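Local coordinates for protein pullulanase (Bacillus acidopullulyticus, PDB 2WAN) that hydrolyses alpha-1,6-glucosidic linkages in pullulan and, as a debranching glycoside hydrolase, in branched starch polysaccharides, at residues Y573-S578 with F592-P597; F329-P334 with D566-Q571. One frame throughout, in Å; residues are numbered along the deposited sequence.

Contact 1. Residues Y573-S578 with F592-P597; sequences YYRTDS and FATEHP. With GOL (glycerol), chain C.
In the long loop between helices 564-568 and 597-614 of the alpha-amylase-type catalytic domain, Y574 and F592 form a single beta bridge; its backbone bond within these segments runs from A593 N to Y573 O, and R575 continues the pairing with E591. A593 N donates to Y573 O at 2.8 Å, nearly straight at the hydrogen but 43° out of the carbonyl plane. The same oxygen stands over one face of the F592 ring, offset toward its rim. With its CG anti to the backbone N (chi1 -165°), F592 runs alongside Y573, and its CZ meets the edge of the tyrosine ring at CD1, 3.9 Å away. The A593 methyl rests against the carbonyl group of Y574. R575, extended from CG to NE, carries its guanidinium across the 592-595 backbone to E595. NE and NH2 both grip OE1 side-on, with NE to OE1 at 2.8 Å and NH2 to OE1 at 3.1 Å; the two flat groups are only 16° from coplanar. F592 O sits 3.3 Å above the centre of the guanidinium. NH1 pairs with E591 and NH2 also bonds L626 O, while T594 OG1 has its partner in L627 O. Shortening R575 to an alanine is likely to leave E595 OE1 without its two donors and E591 without its ion-pair mate, letting the E595 carboxylate turn. The other carboxylate oxygen, E595 OE2, accepts from glycerol O2 at 2.8 Å, and T576 N donates to glycerol O3 at 2.9 Å; a water joins O3 to Y574 O. R575 thus holds chiefly OE1, with a weak bond from NE to OE2, and OE2 also serves a small polyol, probably from the crystallisation liquor.

Contact 2. Residues F329-P334 with D566-Q571; sequences FRVWAP and DKIVPQ
V569 and I568, at the end of helix 564-568, press their methyls against the end of strand 326-332 and the loop after it. No hydrogen bond crosses; the side chains that meet are apolar and every touching residue is buried. It is tightest at W332 O, where I568 CG2 and V569 CG2 both approach to 3.4 Å. V569 CG2 is the busiest atom: it also lies 3.9 Å from W332 CE3 and equally near P334 CD. The tryptophan reaches it because its CG is anti to the backbone N (chi1 -171°), which sets the indole beside its own carbonyl carbon, with CE3 near V569 CG2, and the V569 side chain crosses it at about a right angle. P334 CD covers one face of the same indole, 3.6 Å above its centre, so proline and valine both bear on this ring system. Beside V569 CG2, I568 CG2 touches the A333 methyl and V331 CG2, each at 3.9 Å; the V331 and I568 side chains cross at a slant. Away from this methyl cluster the segments diverge. Buried F329 and partly exposed R330 lead off along the strand, R330 being salt-bridged to D317. At the far end of the other segment, P570 and Q571 are also partly exposed, and the chain folds back on itself, with Q571 N donating to D566 OD1 at 2.7 Å from above the carboxylate plane. The contact joins the carbohydrate-binding module 48 region to the catalytic domain. Strand 326-332 pairs antiparallel with strand 364-370, V331 and A333 also pack on V339 of strand 338-344, and I568 rests on A391, so the short helix end is set against strands 326-332 and 388-391 of this beta domain.

Along the chain contact 2 closes before contact 1 opens; their centres are about 14 Å apart and they touch directly. Y573 OH of contact 1 packs on W332 CE3 of contact 2 at 3.6 Å, carrying the loop pairing up to the beta domain. Y574 CE2 lies 3.4 Å from D566 OD1, and T576 CG2 is 3.7 Å from Q571 OE1. Between the segments, Y572 bridges both, stacking on H596 and meeting the W332 ring at about 55°. The glycerol belongs to contact 1, where N304 also binds it. Contact 2 has no hydrogen bond across it, whereas contact 1 is tied by a salt bridge between buried R575 and exposed E595.

Contact 1. Residues Y573-S578 with F592-P597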
loop_
_atom_site.group_PDB
_atom_site.type_symbol
_atom_site.label_atom_id
_atom_site.label_comp_id
_atom_site.label_asym_id
_atom_site.label_seq_id
_atom_site.Cartn_x
_atom_site.Cartn_y
_atom_site.Cartn_z
ATOM N N TYR A 573 -0.261 13.935 10.944
ATOM C CA TYR A 573 0.263 13.020 9.908
ATOM C C TYR A 573 -0.357 11.622 9.987
ATOM O O TYR A 573 -0.088 10.782 9.117
ATOM C CB TYR A 573 1.803 12.936 9.947
ATOM C CG TYR A 573 2.506 14.166 9.396
ATOM C CD1 TYR A 573 2.757 14.296 8.019
ATOM C CD2 TYR A 573 2.932 15.192 10.249
ATOM C CE1 TYR A 573 3.412 15.427 7.499
ATOM C CE2 TYR A 573 3.579 16.325 9.747
ATOM C CZ TYR A 573 3.817 16.434 8.369
ATOM O OH TYR A 573 4.482 17.548 7.874
ATOM N N TYR A 574 -1.195 11.386 10.999
ATOM C CA TYR A 574 -1.766 10.051 11.277
ATOM C C TYR A 574 -3.296 10.095 11.254
ATOM O O TYR A 574 -3.880 11.158 11.423
ATOM C CB TYR A 574 -1.339 9.585 12.664
ATOM C CG TYR A 574 0.154 9.490 12.807
ATOM C CD1 TYR A 574 0.843 8.384 12.311
ATOM C CD2 TYR A 574 0.890 10.521 13.392
ATOM C CE1 TYR A 574 2.235 8.299 12.399
ATOM C CE2 TYR A 574 2.287 10.436 13.501
ATOM C CZ TYR A 574 2.948 9.327 13.005
ATOM O OH TYR A 574 4.322 9.214 13.097
ATOM N N ARG A 575 -3.935 8.938 11.069
ATOM C CA ARG A 575 -5.397 8.859 11.135
ATOM C C ARG A 575 -5.869 8.673 12.576
ATOM O O ARG A 575 -5.336 7.861 13.325
ATOM C CB ARG A 575 -5.956 7.771 10.197
ATOM C CG ARG A 575 -5.620 8.021 8.714
ATOM C CD ARG A 575 -6.232 6.977 7.755
ATOM N NE ARG A 575 -5.903 7.357 6.385
ATOM C CZ ARG A 575 -5.258 6.599 5.502
ATOM N NH1 ARG A 575 -4.900 5.355 5.805
ATOM N NH2 ARG A 575 -4.999 7.090 4.290
ATOM N N THR A 576 -6.861 9.464 12.966
ATOM C CA THR A 576 -7.449 9.334 14.297
ATOM C C THR A 576 -8.968 9.234 14.141
ATOM O O THR A 576 -9.519 9.682 13.133
ATOM C CB THR A 576 -7.101 10.528 15.214
ATOM O OG1 THR A 576 -7.564 11.740 14.616
ATOM C CG2 THR A 576 -5.588 10.615 15.455
ATOM N N ASP A 577 -9.624 8.632 15.134
ATOM C CA ASP A 577 -11.079 8.516 15.122
ATOM C C ASP A 577 -11.727 9.662 15.897
ATOM O O ASP A 577 -11.046 10.590 16.331
ATOM C CB ASP A 577 -11.541 7.139 15.643
ATOM C CG ASP A 577 -11.080 6.844 17.068
ATOM O OD1 ASP A 577 -10.881 7.781 17.875
ATOM O OD2 ASP A 577 -10.932 5.648 17.397
ATOM N N SER A 578 -13.045 9.592 16.076
ATOM C CA SER A 578 -13.768 10.691 16.702
ATOM C C SER A 578 -13.583 10.755 18.217
ATOM O O SER A 578 -13.922 11.777 18.843
ATOM C CB SER A 578 -15.242 10.660 16.291
ATOM O OG SER A 578 -15.346 10.959 14.910
ATOM N N PHE A 592 -0.633 6.347 8.395
ATOM C CA PHE A 592 -0.314 7.656 7.843
ATOM C C PHE A 592 -1.531 8.214 7.101
ATOM O O PHE A 592 -2.148 7.508 6.294
ATOM C CB PHE A 592 0.885 7.495 6.900
ATOM C CG PHE A 592 1.563 8.792 6.511
ATOM C CD1 PHE A 592 1.261 9.399 5.300
ATOM C CD2 PHE A 592 2.515 9.366 7.333
ATOM C CE1 PHE A 592 1.897 10.579 4.907
ATOM C CE2 PHE A 592 3.157 10.567 6.947
ATOM C CZ PHE A 592 2.848 11.150 5.725
ATOM N N ALA A 593 -1.885 9.472 7.384
ATOM C CA ALA A 593 -3.103 10.090 6.839
ATOM C C ALA A 593 -2.898 10.750 5.468
ATOM O O ALA A 593 -2.760 11.973 5.364
ATOM C CB ALA A 593 -3.669 11.121 7.864
ATOM N N THR A 594 -2.859 9.951 4.405
ATOM C CA THR A 594 -2.650 10.478 3.052
ATOM C C THR A 594 -3.796 11.359 2.535
ATOM O O THR A 594 -3.617 12.075 1.548
ATOM C CB THR A 594 -2.411 9.334 2.022
ATOM O OG1 THR A 594 -3.509 8.417 2.095
ATOM C CG2 THR A 594 -1.140 8.589 2.352
ATOM N N GLU A 595 -4.959 11.308 3.198
ATOM C CA GLU A 595 -6.075 12.216 2.880
ATOM C C GLU A 595 -5.823 13.655 3.369
ATOM O O GLU A 595 -6.600 14.569 3.068
ATOM C CB GLU A 595 -7.414 11.686 3.429
ATOM C CG GLU A 595 -7.600 11.784 4.949
ATOM C CD GLU A 595 -7.072 10.588 5.726
ATOM O OE1 GLU A 595 -6.206 9.839 5.217
ATOM O OE2 GLU A 595 -7.513 10.397 6.875
ATOM N N HIS A 596 -4.757 13.842 4.140
ATOM C CA HIS A 596 -4.340 15.175 4.585
ATOM C C HIS A 596 -3.331 15.672 3.556
ATOM O O HIS A 596 -2.282 15.043 3.393
ATOM C CB HIS A 596 -3.678 15.116 5.967
ATOM C CG HIS A 596 -4.627 14.987 7.127
ATOM N ND1 HIS A 596 -5.989 15.201 7.032
ATOM C CD2 HIS A 596 -4.386 14.696 8.425
ATOM C CE1 HIS A 596 -6.542 15.046 8.226
ATOM N NE2 HIS A 596 -5.592 14.735 9.086
ATOM N N PRO A 597 -3.630 16.785 2.855
ATOM C CA PRO A 597 -2.809 17.268 1.728
ATOM C C PRO A 597 -1.285 17.317 1.966
ATOM O O PRO A 597 -0.519 16.865 1.097
ATOM C CB PRO A 597 -3.365 18.667 1.464
ATOM C CG PRO A 597 -4.851 18.506 1.819
ATOM C CD PRO A 597 -4.852 17.607 3.030
HETATM C C1 GOL C . -10.013 11.940 9.944
HETATM O O1 GOL C . -11.089 12.734 9.469
HETATM C C2 GOL C . -8.690 12.554 9.486
HETATM O O2 GOL C . -8.652 12.631 8.069
HETATM C C3 GOL C . -7.526 11.711 9.977
HETATM O O3 GOL C . -7.355 11.806 11.374
HETATM O O HOH W 1 -5.366 13.438 12.133
#

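Contact 2. Residues F329-P334 with D566-Q571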
loop_
_atom_site.group_PDB
_atom_site.type_symbol
_atom_site.label_atom_id
_atom_site.label_comp_id
_atom_site.label_asym_id
_atom_site.label_seq_id
_atom_site.Cartn_x
_atom_site.Cartn_y
_atom_site.Cartn_z
ATOM N N PHE A 329 16.499 26.531 5.129
ATOM C CA PHE A 329 15.720 25.528 5.853
ATOM C C PHE A 329 14.262 25.931 5.761
ATOM O O PHE A 329 13.933 27.125 5.772
ATOM C CB PHE A 329 16.140 25.454 7.320
ATOM C CG PHE A 329 17.603 25.135 7.521
ATOM C CD1 PHE A 329 18.579 26.131 7.414
ATOM C CD2 PHE A 329 18.003 23.830 7.829
ATOM C CE1 PHE A 329 19.932 25.830 7.610
ATOM C CE2 PHE A 329 19.352 23.517 8.037
ATOM C CZ PHE A 329 20.322 24.527 7.923
ATOM N N ARG A 330 13.387 24.935 5.641
ATOM C CA ARG A 330 11.946 25.186 5.656
ATOM C C ARG A 330 11.216 23.983 6.210
ATOM O O ARG A 330 11.515 22.839 5.833
ATOM C CB ARG A 330 11.394 25.544 4.269
ATOM C CG ARG A 330 9.956 26.122 4.354
ATOM C CD ARG A 330 9.352 26.439 2.996
ATOM N NE ARG A 330 9.996 27.574 2.323
ATOM C CZ ARG A 330 9.577 28.838 2.401
ATOM N NH1 ARG A 330 8.521 29.154 3.138
ATOM N NH2 ARG A 330 10.220 29.788 1.738
ATOM N N VAL A 331 10.290 24.250 7.133
ATOM C CA VAL A 331 9.505 23.199 7.798
ATOM C C VAL A 331 8.046 23.642 7.914
ATOM O O VAL A 331 7.767 24.827 8.156
ATOM C CB VAL A 331 10.092 22.836 9.207
ATOM C CG1 VAL A 331 10.031 24.043 10.178
ATOM C CG2 VAL A 331 9.393 21.608 9.809
ATOM N N TRP A 332 7.119 22.698 7.725
ATOM C CA TRP A 332 5.690 22.973 7.861
ATOM C C TRP A 332 5.240 22.715 9.295
ATOM O O TRP A 332 5.291 21.583 9.775
ATOM C CB TRP A 332 4.890 22.100 6.878
ATOM C CG TRP A 332 3.418 22.462 6.784
ATOM C CD1 TRP A 332 2.879 23.622 6.292
ATOM C CD2 TRP A 332 2.317 21.641 7.182
ATOM N NE1 TRP A 332 1.496 23.572 6.370
ATOM C CE2 TRP A 332 1.129 22.364 6.907
ATOM C CE3 TRP A 332 2.217 20.351 7.732
ATOM C CZ2 TRP A 332 -0.147 21.840 7.176
ATOM C CZ3 TRP A 332 0.953 19.836 8.005
ATOM C CH2 TRP A 332 -0.212 20.583 7.727
ATOM N N ALA A 333 4.827 23.772 9.994
ATOM C CA ALA A 333 4.405 23.642 11.392
ATOM C C ALA A 333 3.311 24.675 11.688
ATOM O O ALA A 333 3.544 25.650 12.421
ATOM C CB ALA A 333 5.586 23.815 12.337
ATOM N N PRO A 334 2.115 24.446 11.121
ATOM C CA PRO A 334 1.046 25.452 11.097
ATOM C C PRO A 334 0.426 25.760 12.453
ATOM O O PRO A 334 -0.257 26.784 12.591
ATOM C CB PRO A 334 0.005 24.837 10.155
ATOM C CG PRO A 334 0.194 23.372 10.297
ATOM C CD PRO A 334 1.704 23.204 10.432
ATOM N N ASP A 566 4.873 13.785 14.915
ATOM C CA ASP A 566 4.017 14.183 16.041
ATOM C C ASP A 566 4.641 15.297 16.857
ATOM O O ASP A 566 3.920 16.065 17.500
ATOM C CB ASP A 566 3.668 12.999 16.958
ATOM C CG ASP A 566 2.336 12.341 16.589
ATOM O OD1 ASP A 566 1.601 12.906 15.747
ATOM O OD2 ASP A 566 2.046 11.246 17.124
ATOM N N LYS A 567 5.971 15.397 16.815
ATOM C CA LYS A 567 6.653 16.509 17.497
ATOM C C LYS A 567 6.551 17.839 16.724
ATOM O O LYS A 567 6.731 18.912 17.300
ATOM C CB LYS A 567 8.112 16.142 17.839
ATOM C CG LYS A 567 8.223 15.017 18.884
ATOM C CD LYS A 567 9.670 14.710 19.309
ATOM C CE LYS A 567 10.515 14.013 18.238
ATOM N NZ LYS A 567 11.890 13.735 18.781
ATOM N N ILE A 568 6.251 17.779 15.430
ATOM C CA ILE A 568 6.177 18.987 14.607
ATOM C C ILE A 568 4.728 19.447 14.407
ATOM O O ILE A 568 4.425 20.631 14.578
ATOM C CB ILE A 568 6.928 18.805 13.251
ATOM C CG1 ILE A 568 8.396 18.447 13.524
ATOM C CG2 ILE A 568 6.815 20.080 12.362
ATOM C CD1 ILE A 568 9.181 18.025 12.291
ATOM N N VAL A 569 3.844 18.516 14.042
ATOM C CA VAL A 569 2.421 18.822 13.839
ATOM C C VAL A 569 1.598 17.720 14.528
ATOM O O VAL A 569 1.236 16.720 13.883
ATOM C CB VAL A 569 2.023 18.912 12.337
ATOM C CG1 VAL A 569 0.661 19.598 12.181
ATOM C CG2 VAL A 569 3.065 19.680 11.512
ATOM N N PRO A 570 1.325 17.889 15.845
ATOM C CA PRO A 570 0.713 16.850 16.671
ATOM C C PRO A 570 -0.487 16.157 16.025
ATOM O O PRO A 570 -1.467 16.810 15.634
ATOM C CB PRO A 570 0.333 17.611 17.955
ATOM C CG PRO A 570 1.454 18.607 18.091
ATOM C CD PRO A 570 1.728 19.055 16.667
ATOM N N GLN A 571 -0.350 14.836 15.887
ATOM C CA GLN A 571 -1.366 13.913 15.327
ATOM C C GLN A 571 -1.694 13.992 13.844
ATOM O O GLN A 571 -2.214 13.025 13.291
ATOM C CB GLN A 571 -2.690 13.979 16.101
ATOM C CG GLN A 571 -2.605 13.512 17.545
ATOM C CD GLN A 571 -3.982 13.489 18.184
ATOM O OE1 GLN A 571 -4.996 13.668 17.500
ATOM N NE2 GLN A 571 -4.026 13.288 19.494
#